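Local atomic coordinates of nucleoporin NUP145N (Chaetomium thermophilum, PDB entry 5HB6), a protein that probably serves as a structural component of the nuclear pore complex, and is represented here by its autoproteolytic S59 peptidase domain. Residues 106-109 / 110-114; 29-32 / 33-36; 91-95 / 96-100; 4-7 / 8-12. The protein carries 1 engineered substitution. All blocks are in the same frame, centred on the assembly; numbering follows the deposited sequence.

Contact 1. Residues 106-109 / 110-114; sequences ERHI and ERLKS
Glu106 O opens the i to i+4 pattern of an alpha helix by accepting from Glu110 N, and a water extends this link: it donates to Glu106 O and, at 2.6 Å, to Glu110 OE1. Glu110 also reaches forward, its OE1 taking Lys113 NZ at 3.2 Å in a salt bridge on the syn lone pair. One residue on, Arg107 runs alongside Arg111, the two pointing the same way with guanidinium planes only 9° apart. This is no direct stack of the charged groups, because Arg111 CD lies over one face of the Arg107 guanidinium, 3.5 Å from Arg107 NH1. His108, with CG trans to its amide nitrogen (chi1 171°), presents one face of its imidazole to Leu112; Leu112 CG, offset toward the rim, sits 4.2 Å from the His108 ring centroid in a CH-pi contact. His108 NE2 is hydrogen-bonded to Ser92 O, which helps to set the rotation of the ring. Ile109 ends the segment with CG2 resting 4.0 Å from CE of the extended Lys113. One side of helix 102-113 faces strand 119-124: Ile109 and Leu112 pack on Tyr123, which His108 meets edge to face, while Leu112 and Lys113 touch Phe120.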
# COMPACT_ATOMS: atom_id res chain seq x y z
N GLU A 106 4.33 12.34 20.91
CA GLU A 106 2.89 12.17 21.11
C GLU A 106 2.09 13.02 20.13
O GLU A 106 1.11 12.54 19.55
CB GLU A 106 2.52 12.52 22.55
CG GLU A 106 3.14 11.62 23.60
CD GLU A 106 2.75 12.02 25.03
OE1 GLU A 106 2.09 13.07 25.20
OE2 GLU A 106 3.10 11.28 25.98
N ARG A 107 2.48 14.29 19.93
CA ARG A 107 1.73 15.15 19.02
C ARG A 107 1.88 14.69 17.57
O ARG A 107 0.95 14.84 16.77
CB ARG A 107 2.16 16.61 19.15
CG ARG A 107 1.54 17.51 18.07
CD ARG A 107 1.12 18.87 18.57
NE ARG A 107 0.37 19.59 17.54
CZ ARG A 107 -0.95 19.57 17.41
NH1 ARG A 107 -1.52 20.26 16.43
NH2 ARG A 107 -1.71 18.87 18.24
N HIS A 108 3.06 14.18 17.22
CA HIS A 108 3.28 13.61 15.88
C HIS A 108 2.26 12.52 15.60
O HIS A 108 1.63 12.48 14.54
CB HIS A 108 4.68 13.02 15.82
CG HIS A 108 4.96 12.21 14.59
ND1 HIS A 108 5.01 12.77 13.33
CD2 HIS A 108 5.25 10.90 14.44
CE1 HIS A 108 5.29 11.83 12.45
NE2 HIS A 108 5.44 10.68 13.09
N ILE A 109 2.08 11.63 16.57
CA ILE A 109 1.11 10.54 16.40
C ILE A 109 -0.29 11.10 16.23
O ILE A 109 -1.05 10.66 15.37
CB ILE A 109 1.21 9.54 17.56
CG1 ILE A 109 2.53 8.78 17.46
CG2 ILE A 109 0.05 8.55 17.53
CD1 ILE A 109 2.95 8.13 18.75
N GLU A 110 -0.64 12.11 17.02
CA GLU A 110 -1.96 12.72 16.88
C GLU A 110 -2.13 13.38 15.51
O GLU A 110 -3.20 13.31 14.91
CB GLU A 110 -2.18 13.71 18.02
CG GLU A 110 -2.31 13.02 19.41
CD GLU A 110 -3.28 11.83 19.40
OE1 GLU A 110 -2.83 10.66 19.52
OE2 GLU A 110 -4.50 12.06 19.24
N ARG A 111 -1.07 13.99 14.98
CA ARG A 111 -1.19 14.60 13.66
C ARG A 111 -1.28 13.53 12.56
O ARG A 111 -1.99 13.72 11.56
CB ARG A 111 -0.05 15.57 13.41
CG ARG A 111 -0.11 16.80 14.34
CD ARG A 111 -1.41 17.59 14.19
NE ARG A 111 -1.49 18.33 12.93
CZ ARG A 111 -2.62 18.74 12.36
NH1 ARG A 111 -3.80 18.47 12.90
NH2 ARG A 111 -2.57 19.44 11.23
N LEU A 112 -0.57 12.40 12.71
CA LEU A 112 -0.77 11.31 11.76
C LEU A 112 -2.22 10.86 11.74
O LEU A 112 -2.76 10.54 10.68
CB LEU A 112 0.13 10.13 12.10
CG LEU A 112 1.62 10.31 11.82
CD1 LEU A 112 2.35 9.04 12.26
CD2 LEU A 112 1.92 10.60 10.38
N LYS A 113 -2.87 10.84 12.91
CA LYS A 113 -4.26 10.41 12.95
C LYS A 113 -5.16 11.34 12.15
O LYS A 113 -6.22 10.91 11.67
CB LYS A 113 -4.74 10.27 14.40
CG LYS A 113 -4.09 9.13 15.15
CD LYS A 113 -4.49 9.07 16.62
CE LYS A 113 -3.90 7.86 17.30
NZ LYS A 113 -4.18 7.86 18.75
N SER A 114 -4.77 12.60 11.98
CA SER A 114 -5.60 13.58 11.31
C SER A 114 -5.28 13.78 9.83
O SER A 114 -5.88 14.64 9.19
CB SER A 114 -5.52 14.90 12.09
OG SER A 114 -6.12 14.73 13.36
O HOH W 1 -0.57 10.38 20.83

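Contact 2. Residues 29-32 / 33-36; sequences VGRE and NVGS
Arg31 faces both Val34 and Gly35 across a tight beta hairpin, the arrangement of a classic beta bulge next to the turn that joins strands 28-31 and 35-39. The firm part is backbone. Arg31 N donates to Gly35 O at 2.9 Å, and Arg31 O receives two amides in return: Gly35 N, in the carbonyl plane, and Val34 N, which comes from 37° above that plane at 3.0 Å. Two donors on one carbonyl oxygen are what the extra residue of a bulge makes possible. Gly35 adopts a backbone conformation (phi 145°) in which a side chain would run into the preceding carbonyl oxygen. Next along, Gly30 and Ser36 form a non-hydrogen-bonded antiparallel pair with their CA atoms 4.0 Å apart, an approach probably eased by the lack of a side chain on Gly30. Side chains add a smaller share: the extended Arg31 chain crosses Val34, its CD 4.0 Å from Val34 CG2, before its NE and NH1 reach Gly2 O and Leu60 O. Val34 itself is buried against Leu60 and Pro62.

The turn is looser and open to solvent, with Glu32 and Asn33 both exposed. Asn33 ND2 is held by Ser1 O, near the start of the chain. In one of the two modelled conformers of Glu32, its OE2 accepts from Ala3 N, and a water links the polar ends of the two side chains, donating to Glu32 OE2 at 2.9 Å and accepting from Asn33 ND2 at 3.0 Å.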
# COMPACT_ATOMS: atom_id res chain seq x y z
N VAL A 29 1.42 -5.91 -2.34
CA VAL A 29 2.56 -5.44 -3.12
C VAL A 29 3.44 -4.65 -2.19
O VAL A 29 2.97 -3.75 -1.50
CB VAL A 29 2.12 -4.59 -4.32
CG1 VAL A 29 3.35 -4.03 -5.08
CG2 VAL A 29 1.26 -5.42 -5.26
N GLY A 30 4.72 -5.03 -2.14
CA GLY A 30 5.65 -4.36 -1.25
C GLY A 30 6.93 -3.98 -1.97
O GLY A 30 7.19 -4.41 -3.10
N ARG A 31 7.73 -3.18 -1.29
CA ARG A 31 9.05 -2.85 -1.79
C ARG A 31 9.98 -2.70 -0.60
O ARG A 31 9.67 -1.99 0.35
CB ARG A 31 9.07 -1.60 -2.67
CG ARG A 31 10.41 -1.32 -3.32
CD ARG A 31 10.33 -0.10 -4.20
NE ARG A 31 11.51 -0.01 -5.04
CZ ARG A 31 11.75 0.95 -5.93
NH1 ARG A 31 10.92 1.96 -6.07
NH2 ARG A 31 12.85 0.90 -6.67
N GLU A 32 11.11 -3.39 -0.66
CA GLU A 32 12.11 -3.27 0.39
C GLU A 32 12.49 -1.81 0.60
O GLU A 32 12.63 -1.04 -0.35
CB GLU A 32 13.37 -4.04 -0.02
CG GLU A 32 13.15 -5.51 -0.24
CD GLU A 32 14.39 -6.22 -0.79
OE1 GLU A 32 14.47 -7.45 -0.63
OE2 GLU A 32 15.26 -5.55 -1.40
N ASN A 33 12.60 -1.44 1.87
CA ASN A 33 13.01 -0.10 2.28
C ASN A 33 11.93 0.94 2.03
O ASN A 33 12.19 2.14 2.17
CB ASN A 33 14.35 0.31 1.66
CG ASN A 33 15.42 -0.67 1.97
OD1 ASN A 33 15.68 -0.96 3.14
ND2 ASN A 33 15.99 -1.27 0.94
N VAL A 34 10.72 0.52 1.68
CA VAL A 34 9.62 1.45 1.47
C VAL A 34 8.40 1.08 2.31
O VAL A 34 7.92 1.87 3.11
CB VAL A 34 9.23 1.60 -0.01
CG1 VAL A 34 8.01 2.53 -0.17
CG2 VAL A 34 10.42 2.07 -0.83
N GLY A 35 7.87 -0.12 2.10
CA GLY A 35 6.66 -0.53 2.79
C GLY A 35 5.81 -1.39 1.89
O GLY A 35 6.33 -2.10 1.02
N SER A 36 4.49 -1.35 2.12
CA SER A 36 3.60 -2.30 1.49
C SER A 36 2.20 -1.74 1.36
O SER A 36 1.78 -0.87 2.13
CB SER A 36 3.56 -3.64 2.25
OG SER A 36 3.10 -3.41 3.56
O HOH W 2 17.02 -3.95 0.19

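Contact 3. Residues 91-95 / 96-100. With SO4 (sulfate ion), chain C.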
# COMPACT_ATOMS: atom_id res chain seq x y z
N HIS A 91 9.88 5.21 7.36
CA HIS A 91 10.47 6.55 7.28
C HIS A 91 9.47 7.65 7.61
O HIS A 91 9.59 8.77 7.12
CB HIS A 91 11.15 6.82 5.93
CG HIS A 91 11.88 5.65 5.38
ND1 HIS A 91 12.91 5.03 6.05
CD2 HIS A 91 11.68 4.93 4.26
CE1 HIS A 91 13.32 3.99 5.36
NE2 HIS A 91 12.60 3.91 4.25
N SER A 92 8.48 7.33 8.43
CA SER A 92 7.40 8.24 8.76
C SER A 92 7.60 8.93 10.11
O SER A 92 6.62 9.34 10.75
CB SER A 92 6.06 7.51 8.71
OG SER A 92 5.82 7.01 7.39
N TRP A 93 8.87 9.13 10.49
CA TRP A 93 9.30 9.77 11.71
C TRP A 93 8.75 11.18 11.82
O TRP A 93 8.40 11.80 10.81
CB TRP A 93 10.83 9.90 11.67
CG TRP A 93 11.58 8.68 11.32
CD1 TRP A 93 12.21 8.44 10.13
CD2 TRP A 93 11.80 7.54 12.13
NE1 TRP A 93 12.80 7.21 10.16
CE2 TRP A 93 12.56 6.62 11.37
CE3 TRP A 93 11.41 7.18 13.42
CZ2 TRP A 93 12.96 5.39 11.88
CZ3 TRP A 93 11.82 5.96 13.92
CH2 TRP A 93 12.59 5.08 13.16
N PRO A 94 8.75 11.71 13.03
CA PRO A 94 8.52 13.14 13.24
C PRO A 94 9.39 13.97 12.31
O PRO A 94 10.43 13.50 11.81
CB PRO A 94 8.95 13.34 14.70
CG PRO A 94 8.61 12.05 15.37
CD PRO A 94 8.99 11.01 14.31
N ARG A 95 8.99 15.22 12.09
CA ARG A 95 9.71 16.08 11.16
C ARG A 95 11.18 16.20 11.53
O ARG A 95 12.03 16.26 10.65
CB ARG A 95 9.07 17.47 11.10
CG ARG A 95 7.78 17.57 10.29
CD ARG A 95 6.53 17.22 11.10
NE ARG A 95 6.25 18.21 12.15
CZ ARG A 95 5.54 19.33 11.99
NH1 ARG A 95 5.01 19.65 10.81
NH2 ARG A 95 5.37 20.14 13.03
N GLY A 96 11.49 16.23 12.81
CA GLY A 96 12.86 16.30 13.28
C GLY A 96 13.65 14.99 13.23
O GLY A 96 14.81 14.96 13.64
N GLY A 97 13.04 13.91 12.75
CA GLY A 97 13.75 12.66 12.55
C GLY A 97 13.54 11.62 13.63
O GLY A 97 12.75 11.80 14.56
N PRO A 98 14.30 10.53 13.54
CA PRO A 98 14.09 9.39 14.45
C PRO A 98 14.40 9.68 15.91
O PRO A 98 13.94 8.92 16.78
CB PRO A 98 15.04 8.31 13.90
CG PRO A 98 15.49 8.81 12.57
CD PRO A 98 15.26 10.24 12.46
N THR A 99 15.15 10.74 16.21
CA THR A 99 15.53 11.00 17.60
C THR A 99 14.46 11.77 18.37
O THR A 99 14.65 11.98 19.57
CB THR A 99 16.88 11.73 17.69
OG1 THR A 99 16.75 13.07 17.18
CG2 THR A 99 17.98 10.97 16.93
N ILE A 100 13.36 12.20 17.74
CA ILE A 100 12.32 12.97 18.42
C ILE A 100 11.48 12.05 19.30
O ILE A 100 10.95 11.04 18.81
CB ILE A 100 11.44 13.70 17.40
CG1 ILE A 100 12.29 14.67 16.58
CG2 ILE A 100 10.27 14.40 18.08
CD1 ILE A 100 12.86 15.84 17.38
S SO4 C . 8.04 17.14 15.03
O1 SO4 C . 7.29 16.20 14.19
O2 SO4 C . 7.74 16.94 16.46
O3 SO4 C . 9.50 17.08 14.77
O4 SO4 C . 7.68 18.54 14.73
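This is a surface contact within the loop between strand 85-89 and helix 102-113, where two consecutive type I beta turns, Pro94 to Gly97 and Gly97 to Ile100, fold the chain back on itself. The first is closed by Gly97 N donating to Pro94 O at 2.8 Å. Trp93 and Pro98 meet at about a right angle: Pro98 CB stands over the middle of the indole's six-membered ring, 3.7 Å from its centroid, in a CH-pi contact. Pro94 slides past Ile100 in the opposite direction, the two CB atoms 3.7 Å apart, and also packs on Leu105 and His108 of the helix. A sulfate ion, probably from the crystallisation liquor, sits beside the turn. Arg95 N donates to sulfate O1 at 2.9 Å and Gly96 N to sulfate O3. The Arg95 chain, bent at chi2 (86°) and chi3 (67°), curls back to set its guanidinium edge-on to the ion, with NE shared between O1 and O4 and NH2 adding a longer bond to O4. Arg104 NH1 adds a further hydrogen bond to the ion. Successive backbone amides and two arginines thus gather round one anion, and their N-H donors and positive charge would probably favour an anion here.

Contact 4. Residues 4-7 / 8-12; sequences YWMS and PTADD
Met6 reaches from the end of edge strand 4-7 toward the start of helix 10-14, and the turn between them combines a cis proline with a capping box. The Met6 side chain leaves its backbone with CG lodged between the amide nitrogen and the carbonyl carbon (chi1 70°), which carries it along the turn: CG comes to 3.4 Å from Pro8 O, and SD lies over the first helical residue, 3.7 Å from Ala10 N and 4.0 Å from Ala10 CB. The Met6 chain bends at its last torsion and is buried, its other neighbours being Phe27, Leu50 and Phe54, so that the Met6 side chain links the helix start to these interior residues. On the backbone side, Met6 O receives a CA-H...O contact from Thr9, whose CG2 also approaches that oxygen.

The bend itself rests on the cis peptide bond between Ser7 and Pro8, which draws their CA atoms to 3.0 Å and turns the chain sharply out of the strand. Pro8 then packs its ring on Val24, while the backbone of Ser7 remains paired with Thr28 in the sheet.

Beyond the proline, Thr9 and Asp12 face each other across the first turn of the helix and exchange bonds in both directions. Thr9, at the N-cap, turns OG1 back over its own backbone to accept from Asp12 N at 3.0 Å. In the reciprocal bond Thr9 N donates to Asp12 OD2 at 3.0 Å, approaching from 42° out of the carboxylate plane.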
# COMPACT_ATOMS: atom_id res chain seq x y z
N TYR A 4 10.97 -4.73 -5.37
CA TYR A 4 9.54 -4.96 -5.28
C TYR A 4 9.25 -6.45 -5.15
O TYR A 4 10.01 -7.29 -5.63
CB TYR A 4 8.85 -4.49 -6.54
CG TYR A 4 8.52 -3.03 -6.71
CD1 TYR A 4 7.29 -2.53 -6.30
CD2 TYR A 4 9.40 -2.15 -7.38
CE1 TYR A 4 6.95 -1.22 -6.52
CE2 TYR A 4 9.05 -0.84 -7.60
CZ TYR A 4 7.83 -0.38 -7.18
OH TYR A 4 7.45 0.92 -7.37
N TRP A 5 8.10 -6.76 -4.54
CA TRP A 5 7.62 -8.14 -4.47
C TRP A 5 6.10 -8.09 -4.41
O TRP A 5 5.50 -7.06 -4.09
CB TRP A 5 8.21 -8.89 -3.27
CG TRP A 5 8.05 -8.14 -2.00
CD1 TRP A 5 8.93 -7.23 -1.45
CD2 TRP A 5 6.92 -8.17 -1.13
NE1 TRP A 5 8.41 -6.73 -0.29
CE2 TRP A 5 7.19 -7.31 -0.06
CE3 TRP A 5 5.73 -8.90 -1.13
CZ2 TRP A 5 6.29 -7.11 0.99
CZ3 TRP A 5 4.84 -8.71 -0.09
CH2 TRP A 5 5.11 -7.81 0.96
N MET A 6 5.47 -9.23 -4.68
CA MET A 6 4.03 -9.38 -4.45
C MET A 6 3.76 -10.73 -3.79
O MET A 6 4.52 -11.69 -3.96
CB MET A 6 3.20 -9.22 -5.73
CG MET A 6 3.35 -10.34 -6.76
SD MET A 6 2.43 -10.16 -8.30
CE MET A 6 3.50 -9.02 -9.18
N SER A 7 2.65 -10.79 -3.08
CA SER A 7 2.20 -12.02 -2.42
C SER A 7 0.68 -12.08 -2.54
O SER A 7 0.01 -11.09 -2.26
CB SER A 7 2.59 -11.98 -0.94
OG SER A 7 2.22 -13.18 -0.30
N PRO A 8 0.11 -13.20 -2.98
CA PRO A 8 0.75 -14.33 -3.64
C PRO A 8 1.63 -13.88 -4.80
O PRO A 8 1.43 -12.79 -5.35
CB PRO A 8 -0.44 -15.15 -4.17
CG PRO A 8 -1.59 -14.76 -3.32
CD PRO A 8 -1.36 -13.30 -3.02
N THR A 9 2.65 -14.68 -5.10
CA THR A 9 3.58 -14.31 -6.15
C THR A 9 2.88 -14.32 -7.50
O THR A 9 1.85 -14.98 -7.69
CB THR A 9 4.77 -15.26 -6.20
OG1 THR A 9 4.32 -16.58 -6.56
CG2 THR A 9 5.50 -15.30 -4.87
N ALA A 10 3.51 -13.66 -8.48
CA ALA A 10 2.99 -13.71 -9.84
C ALA A 10 2.85 -15.15 -10.32
O ALA A 10 1.84 -15.51 -10.95
CB ALA A 10 3.90 -12.91 -10.77
N ASP A 11 3.82 -16.01 -9.99
CA ASP A 11 3.73 -17.42 -10.39
C ASP A 11 2.58 -18.14 -9.69
O ASP A 11 1.89 -18.96 -10.31
CB ASP A 11 5.06 -18.13 -10.12
CG ASP A 11 6.14 -17.82 -11.17
OD1 ASP A 11 5.81 -17.33 -12.27
OD2 ASP A 11 7.33 -18.09 -10.89
N ASP A 12 2.36 -17.85 -8.40
CA ASP A 12 1.22 -18.40 -7.68
C ASP A 12 -0.08 -18.01 -8.38
O ASP A 12 -1.00 -18.82 -8.52
CB ASP A 12 1.12 -17.82 -6.26
CG ASP A 12 2.20 -18.30 -5.26
OD1 ASP A 12 2.80 -19.39 -5.46
OD2 ASP A 12 2.39 -17.55 -4.22

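How the contacts relate
The four contacts form two touching pairs, bridged by a single bond. Contacts 4 and 2 lie on neighbouring strands of the six-stranded sheet, their centres 13 Å apart: Gly30 O takes Trp5 N at 2.9 Å, and Arg31 CZ packs 3.6 Å from Tyr4 CE2. Contacts 1 and 3, centres 12 Å apart, meet where His108 NE2 reaches Ser92 O at 2.9 Å, near the bound sulfate of contact 3, about 4 Å from the His108 side chain. The pairs are joined by Asn33 O and His91 NE2, 2.8 Å apart, between contacts 2 and 3. Contact 4 lies across the chain's centre from contacts 1 and 3, with centres 33 and 32 Å away.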